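Local coordinates for protein 2-aminomuconate 6-semialdehyde dehydrogenase (Burkholderia cenocepacia, PDB 4U3W) that probably oxidises the aldehyde group of 2-aminomuconate 6-semialdehyde to a carboxylate with a nicotinamide coenzyme, as a tetrameric member of the aldehyde dehydrogenase family, at residues L24-N29 with L224-G229; G94-F99 with R124-F129; Y157-P162 with T498-R503; A285-A290 with E320-A325; G346-R351 with A388-T393. All coordinates share one frame; numbering follows the deposited sequence.

Contact 1 (L24-N29 with L224-G229)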
# COMPACT_ATOMS: atom_id res chain seq x y z
N LEU A 24 8.45 30.28 34.42
CA LEU A 24 8.01 29.51 33.26
C LEU A 24 6.49 29.54 33.21
O LEU A 24 5.80 29.00 34.11
CB LEU A 24 8.53 28.07 33.31
CG LEU A 24 10.08 27.92 33.36
CD1 LEU A 24 10.49 26.45 33.29
CD2 LEU A 24 10.74 28.66 32.21
N ARG A 25 6.00 30.18 32.16
CA ARG A 25 4.57 30.42 31.95
C ARG A 25 3.95 29.41 30.97
O ARG A 25 4.68 28.74 30.19
CB ARG A 25 4.38 31.86 31.44
CG ARG A 25 4.77 32.97 32.47
CD ARG A 25 4.65 34.36 31.79
NE ARG A 25 5.04 35.45 32.69
CZ ARG A 25 6.29 35.85 32.89
NH1 ARG A 25 7.29 35.24 32.23
NH2 ARG A 25 6.54 36.87 33.72
N HIS A 26 2.63 29.26 31.07
CA HIS A 26 1.83 28.54 30.11
C HIS A 26 1.83 29.32 28.80
O HIS A 26 2.13 30.52 28.78
CB HIS A 26 0.36 28.36 30.58
CG HIS A 26 0.25 27.97 32.02
ND1 HIS A 26 0.67 26.75 32.49
CD2 HIS A 26 -0.19 28.69 33.10
CE1 HIS A 26 0.52 26.73 33.82
NE2 HIS A 26 -0.03 27.88 34.20
N TYR A 27 1.47 28.66 27.71
CA TYR A 27 1.32 29.34 26.42
C TYR A 27 -0.06 29.01 25.91
O TYR A 27 -0.32 27.86 25.53
CB TYR A 27 2.40 28.94 25.41
CG TYR A 27 2.30 29.70 24.08
CD1 TYR A 27 2.71 31.02 23.99
CD2 TYR A 27 1.82 29.08 22.93
CE1 TYR A 27 2.62 31.75 22.77
CE2 TYR A 27 1.69 29.81 21.66
CZ TYR A 27 2.11 31.15 21.62
OH TYR A 27 2.05 31.90 20.47
N ILE A 28 -0.97 29.98 25.94
CA ILE A 28 -2.36 29.67 25.60
C ILE A 28 -2.95 30.70 24.64
O ILE A 28 -2.88 31.91 24.90
CB ILE A 28 -3.21 29.59 26.91
CG1 ILE A 28 -2.68 28.45 27.82
CG2 ILE A 28 -4.69 29.43 26.63
CD1 ILE A 28 -3.41 28.42 29.24
N ASN A 29 -3.51 30.24 23.52
CA ASN A 29 -4.13 31.14 22.55
C ASN A 29 -3.17 32.26 22.10
O ASN A 29 -3.54 33.45 22.10
CB ASN A 29 -5.45 31.75 23.11
CG ASN A 29 -6.41 32.16 22.01
OD1 ASN A 29 -6.33 31.64 20.88
ND2 ASN A 29 -7.37 33.03 22.33
N LEU A 224 0.51 25.23 25.59
CA LEU A 224 1.36 24.59 26.61
C LEU A 224 0.82 24.89 27.99
O LEU A 224 0.59 26.06 28.34
CB LEU A 224 2.79 25.12 26.51
CG LEU A 224 3.74 24.51 27.56
CD1 LEU A 224 4.08 23.10 27.15
CD2 LEU A 224 5.00 25.34 27.53
N ILE A 225 0.55 23.86 28.77
CA ILE A 225 0.13 24.06 30.17
C ILE A 225 1.09 23.34 31.09
O ILE A 225 1.39 22.15 30.86
CB ILE A 225 -1.29 23.53 30.45
CG1 ILE A 225 -1.48 22.18 29.73
CG2 ILE A 225 -2.35 24.52 29.95
CD1 ILE A 225 -2.75 21.43 30.20
N HIS A 226 1.57 24.03 32.10
CA HIS A 226 2.46 23.40 33.05
C HIS A 226 1.73 22.92 34.28
O HIS A 226 0.65 23.47 34.67
CB HIS A 226 3.56 24.34 33.52
CG HIS A 226 4.60 24.62 32.46
ND1 HIS A 226 5.45 23.65 31.95
CD2 HIS A 226 4.91 25.77 31.80
CE1 HIS A 226 6.28 24.20 31.09
NE2 HIS A 226 5.97 25.49 30.97
N GLY A 227 2.31 21.90 34.90
CA GLY A 227 1.77 21.45 36.17
C GLY A 227 2.03 20.02 36.47
O GLY A 227 2.76 19.35 35.72
N HIS A 228 1.42 19.54 37.54
CA HIS A 228 1.59 18.18 37.97
C HIS A 228 0.61 17.24 37.29
O HIS A 228 -0.06 17.63 36.34
CB HIS A 228 1.51 18.12 39.52
CG HIS A 228 2.74 18.66 40.16
ND1 HIS A 228 3.08 20.00 40.07
CD2 HIS A 228 3.76 18.05 40.84
CE1 HIS A 228 4.23 20.20 40.71
NE2 HIS A 228 4.67 19.04 41.16
N GLY A 229 0.57 15.98 37.73
CA GLY A 229 -0.19 14.95 37.02
C GLY A 229 -1.46 14.63 37.80
O GLY A 229 -2.48 15.25 37.62
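L224 and Y27 form a single antiparallel bridge that ties the N-terminal strand 23-28 to the end of strand 222-224, in what is probably the Rossmann-like coenzyme-binding domain of this aldehyde dehydrogenase. The bridge is closed by two bonds: L224 N donates to Y27 O at 2.8 Å, and Y27 N returns a bond of the same length to L224 O. The CB atoms of L224 and Y27 touch at 4.0 Å beside the bridge. The phenol of Y27 runs away from the bridge, and its OH is held by H213 of helix 203-214. H26 CB packs against L224 O at 3.2 Å. At I225 the bridge gives way to side-chain packing: its CG2 branch meets I28 CD1 at 4.1 Å, while L60 and V61 of helix 58-76 pack on I28 and I225 respectively. H226 then uses both backbone and ring. CG of H226 stands anti to its carbonyl carbon (chi1 -71°), which turns the imidazole back toward the first segment; H226 CD2, at the ring edge, comes to 3.4 Å from R25 O, and L224 CG lies over one face of the ring. NE2 of H226 is bonded to T206 OG1, and NE2 of H26 to S35 OG. The backbone N of H226 points into the ring plane of H26, reaching H26 ND1 at 2.9 Å along a nearly straight bond (174°), consistent with an unprotonated ND1.

Contact 2 (G94-F99 with R124-F129)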
# COMPACT_ATOMS: atom_id res chain seq x y z
N GLY A 94 13.23 27.00 13.36
CA GLY A 94 13.26 27.86 14.54
C GLY A 94 13.98 27.24 15.73
O GLY A 94 14.63 27.95 16.52
N ILE A 95 13.87 25.93 15.86
CA ILE A 95 14.58 25.20 16.92
C ILE A 95 16.09 25.20 16.58
O ILE A 95 16.94 25.51 17.42
CB ILE A 95 14.08 23.75 17.05
CG1 ILE A 95 12.57 23.69 17.42
CG2 ILE A 95 14.84 23.02 18.14
CD1 ILE A 95 11.97 22.24 17.24
N GLU A 96 16.40 24.83 15.34
CA GLU A 96 17.77 24.85 14.82
C GLU A 96 18.45 26.20 15.07
O GLU A 96 19.59 26.25 15.46
CB GLU A 96 17.75 24.55 13.30
CG GLU A 96 18.67 23.43 12.80
CD GLU A 96 18.18 22.82 11.47
OE1 GLU A 96 17.57 23.56 10.66
OE2 GLU A 96 18.37 21.60 11.24
N ALA A 97 17.72 27.28 14.83
CA ALA A 97 18.23 28.65 15.05
C ALA A 97 18.54 28.94 16.53
O ALA A 97 19.27 29.87 16.87
CB ALA A 97 17.20 29.69 14.50
N ARG A 98 17.96 28.15 17.42
CA ARG A 98 18.25 28.29 18.83
C ARG A 98 18.82 27.00 19.42
O ARG A 98 18.56 26.67 20.57
CB ARG A 98 16.98 28.72 19.59
CG ARG A 98 16.42 30.09 19.11
CD ARG A 98 15.16 30.49 19.86
NE ARG A 98 15.43 30.81 21.26
CZ ARG A 98 14.46 31.13 22.10
NH1 ARG A 98 13.23 31.15 21.63
NH2 ARG A 98 14.68 31.39 23.37
N PHE A 99 19.60 26.27 18.61
CA PHE A 99 20.00 24.91 18.97
C PHE A 99 20.72 24.86 20.31
O PHE A 99 20.37 24.04 21.18
CB PHE A 99 20.86 24.29 17.84
CG PHE A 99 21.21 22.82 18.05
CD1 PHE A 99 22.32 22.46 18.79
CD2 PHE A 99 20.49 21.82 17.41
CE1 PHE A 99 22.69 21.10 18.94
CE2 PHE A 99 20.85 20.45 17.56
CZ PHE A 99 21.92 20.10 18.34
N ARG A 124 17.26 14.89 17.28
CA ARG A 124 16.13 14.05 16.91
C ARG A 124 14.81 14.77 17.11
O ARG A 124 13.84 14.53 16.39
CB ARG A 124 16.16 12.74 17.69
N GLY A 125 14.78 15.67 18.09
CA GLY A 125 13.64 16.55 18.31
C GLY A 125 13.33 17.32 17.02
O GLY A 125 12.15 17.43 16.63
N ILE A 126 14.37 17.86 16.38
CA ILE A 126 14.20 18.60 15.13
C ILE A 126 13.76 17.66 14.03
O ILE A 126 12.83 17.98 13.26
CB ILE A 126 15.52 19.34 14.76
CG1 ILE A 126 15.75 20.40 15.83
CG2 ILE A 126 15.49 19.92 13.30
CD1 ILE A 126 17.12 20.99 15.92
N ALA A 127 14.39 16.48 13.97
CA ALA A 127 14.08 15.51 12.91
C ALA A 127 12.62 15.00 12.91
O ALA A 127 12.07 14.65 11.83
CB ALA A 127 15.08 14.30 13.00
N ASN A 128 12.00 14.95 14.09
CA ASN A 128 10.58 14.57 14.20
C ASN A 128 9.72 15.51 13.38
O ASN A 128 8.83 15.04 12.66
CB ASN A 128 10.08 14.60 15.64
CG ASN A 128 10.52 13.36 16.44
OD1 ASN A 128 10.73 12.30 15.86
ND2 ASN A 128 10.69 13.52 17.77
N PHE A 129 9.99 16.82 13.47
CA PHE A 129 9.19 17.78 12.70
C PHE A 129 9.41 17.58 11.18
O PHE A 129 8.43 17.55 10.42
CB PHE A 129 9.49 19.22 13.12
CG PHE A 129 8.79 19.61 14.42
CD1 PHE A 129 7.45 19.94 14.42
CD2 PHE A 129 9.48 19.58 15.62
CE1 PHE A 129 6.80 20.26 15.63
CE2 PHE A 129 8.82 19.93 16.82
CZ PHE A 129 7.49 20.25 16.80
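I126 and I95 pack helix 81-96 against the middle of helix 114-138, a helix-helix contact in what is probably the coenzyme-binding domain of the aldehyde dehydrogenase fold. No hydrogen bond crosses between the segments; the tight part is purely apolar. The two isoleucines run antiparallel alongside one another, with I95 CG2 on I126 CG1 at 3.6 Å. Both have CG1 anti to the carbonyl carbon (chi1 -61° and -66°). From there I126 sends CD1 on between two partners, I95 CG2 and the ring of F99, while I95 sends CD1 the other way, to F129 CE2 at 3.9 Å. F129 also packs on L88, I91 and A92 of helix 81-96 and on A184 of helix 175-188, so this part of the contact is well enclosed. L208 of helix 203-214 touches I95 from another helix. The solvent side is looser. E96 is exposed and has two deposited conformers; in the one given, its extended chain lies across I126, with E96 OE2 coming to 3.9 Å from I126 CG2, a touch that belongs to this conformer and may not hold in the other. The carboxylate also pairs with R130 in a salt bridge. F99, the first residue of helix 99-110, meets I126 by its ring edge: I126 CD1 lies near the ring plane, 3.8 Å from F99 CD2.

Contact 3 (Y157-P162 with T498-R503)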
# COMPACT_ATOMS: atom_id res chain seq x y z
N TYR A 157 -14.08 6.27 -1.44
CA TYR A 157 -12.72 6.66 -1.15
C TYR A 157 -12.57 7.10 0.32
O TYR A 157 -13.53 7.61 0.95
CB TYR A 157 -12.25 7.75 -2.10
CG TYR A 157 -13.21 8.93 -2.13
CD1 TYR A 157 -14.25 8.99 -3.06
CD2 TYR A 157 -13.03 9.98 -1.27
CE1 TYR A 157 -15.17 10.09 -3.05
CE2 TYR A 157 -13.93 11.12 -1.27
CZ TYR A 157 -14.98 11.16 -2.18
OH TYR A 157 -15.82 12.28 -2.16
N VAL A 158 -11.36 6.89 0.86
CA VAL A 158 -11.16 7.12 2.27
C VAL A 158 -10.45 8.44 2.53
O VAL A 158 -9.34 8.63 2.08
CB VAL A 158 -10.35 5.98 2.91
CG1 VAL A 158 -10.18 6.28 4.43
CG2 VAL A 158 -11.11 4.69 2.70
N THR A 159 -11.14 9.38 3.20
CA THR A 159 -10.58 10.69 3.52
C THR A 159 -10.12 10.72 4.99
O THR A 159 -10.53 9.88 5.79
CB THR A 159 -11.59 11.83 3.31
OG1 THR A 159 -12.63 11.75 4.30
CG2 THR A 159 -12.19 11.76 1.90
N ARG A 160 -9.24 11.66 5.33
CA ARG A 160 -8.76 11.84 6.71
C ARG A 160 -9.00 13.29 7.03
O ARG A 160 -8.80 14.16 6.16
CB ARG A 160 -7.27 11.49 6.83
CG ARG A 160 -6.92 10.00 6.65
CD ARG A 160 -5.48 9.80 7.18
NE ARG A 160 -4.90 8.48 6.96
CZ ARG A 160 -3.85 8.25 6.16
NH1 ARG A 160 -3.29 9.25 5.49
NH2 ARG A 160 -3.36 7.01 6.00
N LYS A 161 -9.51 13.57 8.22
CA LYS A 161 -9.59 14.93 8.67
C LYS A 161 -9.00 14.89 10.11
O LYS A 161 -8.88 13.80 10.70
CB LYS A 161 -11.06 15.49 8.61
CG LYS A 161 -12.11 14.71 9.41
CD LYS A 161 -13.57 15.42 9.48
CE LYS A 161 -14.28 15.34 8.13
NZ LYS A 161 -14.47 13.93 7.68
N PRO A 162 -8.65 16.04 10.68
CA PRO A 162 -8.12 15.98 12.05
C PRO A 162 -9.13 15.35 13.04
O PRO A 162 -10.35 15.57 12.83
CB PRO A 162 -7.92 17.45 12.41
CG PRO A 162 -8.04 18.24 11.13
CD PRO A 162 -8.84 17.42 10.19
N THR A 498 -12.80 8.79 7.14
CA THR A 498 -14.17 8.73 6.66
C THR A 498 -14.19 8.00 5.33
O THR A 498 -13.42 8.34 4.44
CB THR A 498 -14.80 10.14 6.48
OG1 THR A 498 -14.81 10.83 7.73
CG2 THR A 498 -16.32 10.03 5.91
N ASN A 499 -15.00 6.97 5.24
CA ASN A 499 -15.26 6.33 3.96
C ASN A 499 -16.45 7.06 3.28
O ASN A 499 -17.54 7.13 3.86
CB ASN A 499 -15.55 4.84 4.14
CG ASN A 499 -15.66 4.10 2.81
OD1 ASN A 499 -14.72 4.08 2.01
ND2 ASN A 499 -16.82 3.52 2.55
N VAL A 500 -16.19 7.67 2.13
CA VAL A 500 -17.22 8.35 1.34
C VAL A 500 -17.63 7.41 0.20
O VAL A 500 -16.77 7.00 -0.62
CB VAL A 500 -16.74 9.69 0.77
CG1 VAL A 500 -17.79 10.30 -0.20
CG2 VAL A 500 -16.31 10.65 1.88
N CYS A 501 -18.92 7.04 0.19
CA CYS A 501 -19.46 6.04 -0.70
C CYS A 501 -20.51 6.67 -1.61
O CYS A 501 -21.57 7.06 -1.15
CB CYS A 501 -20.08 4.88 0.12
SG CYS A 501 -20.72 3.51 -0.87
N VAL A 502 -20.21 6.75 -2.92
CA VAL A 502 -20.99 7.51 -3.87
C VAL A 502 -21.62 6.59 -4.93
O VAL A 502 -20.89 5.90 -5.67
CB VAL A 502 -20.13 8.59 -4.62
CG1 VAL A 502 -20.99 9.35 -5.61
CG2 VAL A 502 -19.40 9.55 -3.63
N ARG A 503 -22.94 6.59 -5.04
CA ARG A 503 -23.60 5.79 -6.07
C ARG A 503 -23.34 6.45 -7.42
O ARG A 503 -23.45 7.66 -7.51
CB ARG A 503 -25.11 5.66 -5.81
CG ARG A 503 -25.77 4.83 -6.91
CD ARG A 503 -27.23 4.47 -6.61
NE ARG A 503 -27.72 3.66 -7.72
CZ ARG A 503 -29.01 3.46 -8.03
NH1 ARG A 503 -29.99 3.99 -7.30
NH2 ARG A 503 -29.30 2.70 -9.09
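Y157 lays one face of its ring against V500, whose CB sits 4.0 Å from the ring centroid and 22° off the normal, a CH-pi contact. The side chains run side by side in the same direction, and V500 CG1 reaches Y157 CZ at 3.5 Å. Placing the ring there takes the crowded rotamer, CG between the backbone N and the carbonyl carbon (chi1 53°). V502 CG2 approaches the same ring obliquely. Beneath these side chains, paired backbone bonds set the antiparallel register. Y157 N to V500 O and V500 N to Y157 O are both 2.9 Å; T159 and T498 form the next hydrogen-bonded pair, with T159 N to T498 O at 2.8 Å. Between them V158 and N499 are a non-hydrogen-bonded pair, their side chains on the face away from Y157, V500, T159 and T498. There V158 CG2 touches N499 OD1 at 3.7 Å, and that buried oxygen has no polar partner in the model. The polar ends reach further out: Y157 OH bonds H449, and T498 OG1 bonds the backbone of T457, both of a second subunit, while Y143 of a third subunit stacks on Y157. Strands 153-169 and 495-503, with 141-147 beside the former, build an arm consistent with the oligomerisation domain of the family, and residues N499 to V502 pair in parallel with a strand of the second subunit, so the sheet continues across the interface.

Contact 4 (A285-A290 with E320-A325)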
# COMPACT_ATOMS: atom_id res chain seq x y z
N ALA A 285 27.37 -14.96 19.29
CA ALA A 285 27.35 -13.52 19.04
C ALA A 285 28.74 -12.97 18.87
O ALA A 285 29.71 -13.61 19.29
CB ALA A 285 26.61 -12.74 20.21
N ASP A 286 28.83 -11.81 18.23
CA ASP A 286 30.05 -11.01 18.21
C ASP A 286 30.26 -10.49 19.63
O ASP A 286 29.54 -9.62 20.06
CB ASP A 286 29.93 -9.88 17.17
CG ASP A 286 31.15 -8.92 17.13
OD1 ASP A 286 31.89 -8.74 18.13
OD2 ASP A 286 31.33 -8.30 16.07
N PHE A 287 31.24 -11.03 20.34
CA PHE A 287 31.33 -10.82 21.79
C PHE A 287 31.57 -9.37 22.14
O PHE A 287 30.83 -8.80 22.96
CB PHE A 287 32.46 -11.70 22.39
CG PHE A 287 32.58 -11.60 23.92
CD1 PHE A 287 31.81 -12.42 24.73
CD2 PHE A 287 33.47 -10.71 24.52
CE1 PHE A 287 31.91 -12.35 26.14
CE2 PHE A 287 33.61 -10.63 25.92
CZ PHE A 287 32.83 -11.47 26.73
N ASP A 288 32.57 -8.73 21.51
CA ASP A 288 32.85 -7.34 21.87
C ASP A 288 31.70 -6.40 21.53
O ASP A 288 31.41 -5.44 22.28
CB ASP A 288 34.11 -6.83 21.15
CG ASP A 288 35.39 -7.48 21.68
OD1 ASP A 288 35.40 -8.12 22.75
OD2 ASP A 288 36.40 -7.34 20.96
N ALA A 289 31.03 -6.66 20.41
CA ALA A 289 29.87 -5.84 20.04
C ALA A 289 28.69 -6.00 21.01
O ALA A 289 28.02 -5.01 21.35
CB ALA A 289 29.40 -6.15 18.59
N ALA A 290 28.44 -7.23 21.45
CA ALA A 290 27.33 -7.51 22.37
C ALA A 290 27.61 -6.90 23.74
O ALA A 290 26.68 -6.36 24.35
CB ALA A 290 27.10 -9.02 22.52
N GLU A 320 30.25 -16.16 32.22
CA GLU A 320 31.22 -15.57 33.17
C GLU A 320 32.10 -14.50 32.54
O GLU A 320 32.29 -13.43 33.12
CB GLU A 320 32.10 -16.67 33.79
CG GLU A 320 31.33 -17.54 34.75
CD GLU A 320 32.22 -18.25 35.78
OE1 GLU A 320 33.45 -17.95 35.86
OE2 GLU A 320 31.68 -19.09 36.53
N ARG A 321 32.60 -14.77 31.34
CA ARG A 321 33.38 -13.80 30.57
C ARG A 321 32.56 -12.55 30.24
O ARG A 321 33.09 -11.43 30.28
CB ARG A 321 33.87 -14.41 29.24
CG ARG A 321 34.89 -15.48 29.38
CD ARG A 321 35.40 -15.97 27.99
NE ARG A 321 35.60 -14.86 27.04
CZ ARG A 321 35.05 -14.76 25.83
NH1 ARG A 321 34.24 -15.70 25.35
NH2 ARG A 321 35.32 -13.70 25.08
N PHE A 322 31.28 -12.74 29.90
CA PHE A 322 30.42 -11.60 29.58
C PHE A 322 30.24 -10.73 30.83
O PHE A 322 30.36 -9.50 30.77
CB PHE A 322 29.06 -12.05 29.05
CG PHE A 322 28.19 -10.91 28.53
CD1 PHE A 322 27.36 -10.20 29.38
CD2 PHE A 322 28.24 -10.56 27.20
CE1 PHE A 322 26.57 -9.13 28.88
CE2 PHE A 322 27.48 -9.50 26.68
CZ PHE A 322 26.63 -8.80 27.53
N VAL A 323 29.94 -11.34 31.96
CA VAL A 323 29.72 -10.55 33.17
C VAL A 323 30.99 -9.74 33.49
O VAL A 323 30.93 -8.55 33.73
CB VAL A 323 29.33 -11.42 34.37
CG1 VAL A 323 29.19 -10.53 35.60
CG2 VAL A 323 28.03 -12.15 34.10
N ALA A 324 32.15 -10.40 33.45
CA ALA A 324 33.42 -9.75 33.74
C ALA A 324 33.71 -8.58 32.79
O ALA A 324 34.13 -7.54 33.25
CB ALA A 324 34.59 -10.79 33.68
N ALA A 325 33.52 -8.75 31.48
CA ALA A 325 33.75 -7.64 30.52
C ALA A 325 32.79 -6.48 30.71
O ALA A 325 33.16 -5.31 30.56
CB ALA A 325 33.63 -8.14 29.06
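F287 carries the guanidinium of R321 flat on one face of its ring: R321 CZ lies 4.0 Å from the ring centroid, only 13° off the normal, and the two planes are inclined by 25°. This is a stacked cation-pi pair. NH2 of R321 sits over the ring centre, with CZ also above the face. The arginine gets there by folding back; its chain bends at chi3 (40°), which turns the head across the phenylalanine ring. R321 is exposed, and D288 stands nearby without touching it, D288 OD1 lying 6.0 Å from R321 NH2. The outer end of the F287 ring is wedged against the backbone of the other helix, F287 CZ coming to 3.6 Å from R321 O and to 3.7 Å from F322 CA. A325 CB meets CE2 of the F287 ring at 4.0 Å. Deeper in, F322 presents its edge to the first helix, with F322 CE2 at 3.9 Å from A290 C; V291, V294 and V281 also pack on F322. At the start of the first helix D286 is the N-cap, its OD1 accepting A289 N at 3.2 Å from above the carboxylate plane. Strand 277-281, helix 287-299 and strand 309-315 form a beta-alpha-beta crossover of the largely parallel sheet, and helix 319-331 follows; this is consistent with the Rossmann-like catalytic domain of aldehyde dehydrogenases.

Contact 5 (G346-R351 with A388-T393)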
# COMPACT_ATOMS: atom_id res chain seq x y z
N GLY A 346 25.03 10.81 33.64
CA GLY A 346 24.47 11.86 34.52
C GLY A 346 23.67 11.31 35.70
O GLY A 346 23.67 10.12 35.94
N PRO A 347 23.01 12.21 36.46
CA PRO A 347 22.19 11.83 37.61
C PRO A 347 20.81 11.24 37.16
O PRO A 347 20.40 11.39 36.00
CB PRO A 347 21.95 13.19 38.33
CG PRO A 347 21.91 14.19 37.24
CD PRO A 347 22.98 13.66 36.20
N LEU A 348 20.08 10.63 38.10
CA LEU A 348 18.62 10.43 37.93
C LEU A 348 17.89 11.76 37.97
O LEU A 348 18.46 12.83 38.34
CB LEU A 348 18.06 9.51 39.00
CG LEU A 348 18.78 8.16 39.02
CD1 LEU A 348 18.25 7.27 40.18
CD2 LEU A 348 18.73 7.42 37.71
N ILE A 349 16.62 11.71 37.56
CA ILE A 349 15.87 12.92 37.34
C ILE A 349 15.64 13.71 38.63
O ILE A 349 15.49 14.93 38.56
CB ILE A 349 14.48 12.62 36.66
CG1 ILE A 349 13.82 13.90 36.18
CG2 ILE A 349 13.57 11.77 37.58
CD1 ILE A 349 14.67 14.59 35.08
N SER A 350 15.58 13.03 39.77
CA SER A 350 15.12 13.72 41.00
C SER A 350 15.53 12.91 42.21
O SER A 350 15.78 11.71 42.09
CB SER A 350 13.58 13.89 41.03
OG SER A 350 13.01 12.61 41.32
N ARG A 351 15.58 13.53 43.38
CA ARG A 351 15.96 12.75 44.55
C ARG A 351 14.88 11.76 44.96
O ARG A 351 15.18 10.69 45.48
CB ARG A 351 16.34 13.65 45.75
CG ARG A 351 17.81 14.09 45.60
CD ARG A 351 18.26 15.09 46.64
NE ARG A 351 18.63 14.43 47.90
CZ ARG A 351 19.86 14.07 48.25
NH1 ARG A 351 20.90 14.28 47.45
NH2 ARG A 351 20.07 13.51 49.45
N ALA A 388 21.14 13.86 42.41
CA ALA A 388 20.42 12.59 42.44
C ALA A 388 21.20 11.51 41.77
O ALA A 388 20.63 10.72 40.99
CB ALA A 388 19.00 12.74 41.76
N PHE A 389 22.51 11.44 42.03
CA PHE A 389 23.35 10.45 41.34
C PHE A 389 23.28 9.05 41.92
O PHE A 389 23.20 8.88 43.14
CB PHE A 389 24.84 10.88 41.35
CG PHE A 389 25.13 12.09 40.53
CD1 PHE A 389 25.45 11.96 39.18
CD2 PHE A 389 25.04 13.37 41.09
CE1 PHE A 389 25.75 13.06 38.40
CE2 PHE A 389 25.31 14.50 40.31
CZ PHE A 389 25.66 14.34 38.95
N VAL A 390 23.33 8.05 41.05
CA VAL A 390 23.57 6.68 41.51
C VAL A 390 24.48 6.00 40.53
O VAL A 390 24.61 6.41 39.37
CB VAL A 390 22.30 5.82 41.65
CG1 VAL A 390 21.29 6.45 42.63
CG2 VAL A 390 21.65 5.61 40.29
N MET A 391 25.18 4.96 41.02
CA MET A 391 26.20 4.28 40.19
C MET A 391 25.57 3.23 39.28
O MET A 391 24.57 2.60 39.64
CB MET A 391 27.30 3.62 41.07
CG MET A 391 28.19 4.58 41.89
SD MET A 391 28.91 5.97 40.99
CE MET A 391 30.29 5.19 40.18
N PRO A 392 26.18 3.02 38.09
CA PRO A 392 25.79 1.88 37.23
C PRO A 392 25.85 0.57 38.01
O PRO A 392 26.84 0.33 38.67
CB PRO A 392 26.87 1.85 36.13
CG PRO A 392 27.65 3.11 36.24
CD PRO A 392 27.40 3.70 37.62
N THR A 393 24.82 -0.26 37.92
CA THR A 393 24.74 -1.44 38.78
C THR A 393 24.47 -2.70 37.96
O THR A 393 23.70 -2.66 37.01
CB THR A 393 23.63 -1.23 39.86
OG1 THR A 393 23.98 -0.07 40.62
CG2 THR A 393 23.47 -2.42 40.78
O HOH W 1 23.49 8.74 38.19
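P347 rests its pyrrolidine ring on a face of F389, and each ring carbon finds its own place there. P347 CB sits above the middle, 3.7 Å from the F389 centroid and 8° off the normal, a clear CH-pi contact. P347 CG lies 4.1 Å from F389 CZ, and P347 CD 3.6 Å from F389 CE1. The proline nitrogen is also close to F389 CE1. F389 is turned into this position with CG anti to its carbonyl carbon (chi1 -68°). The next residue, L348, is held by its backbone: L348 N donates to A388 O at 2.9 Å. Its side chain lies crosswise to that of V390, with L348 CD1 against V390 CG2 at 3.8 Å. A388 CB touches S350 O at 3.4 Å. Both segments are loops of what is probably the catalytic domain, one leading into helix 351-366 and the other into strand 393-396 of its largely parallel sheet. S350 is the N-cap of that helix, its OG bonded to H353 N, while R351 NH1 reaches back to the backbone of D385 and G387, just ahead of A388. I349 N bonds Q304, which lies in the loop that, as in other aldehyde dehydrogenases, probably carries the catalytic cysteine. Where the backbones part, a single water spans them, donating to G346 O at 2.6 Å and accepting from V390 N at 2.9 Å.

Contacts 1 and 2 share the probable coenzyme-binding domain without touching, their nearest atoms about 10 Å apart; along the chain, both segments of contact 2 fall between those of contact 1. Contacts 4 and 5 belong to the other half, with nearest atoms about 9 Å apart, and contact 5 is tied through Q304 to the loop that probably carries the catalytic cysteine. Contact 3 extends farthest, in the arm: its centre is 55 Å from that of contact 4, across the chain's centre. A bound magnesium ion lies about 5 Å from the side chain of S350 in contact 5. R160 of contact 3 salt-bridges D492, a magnesium ligand.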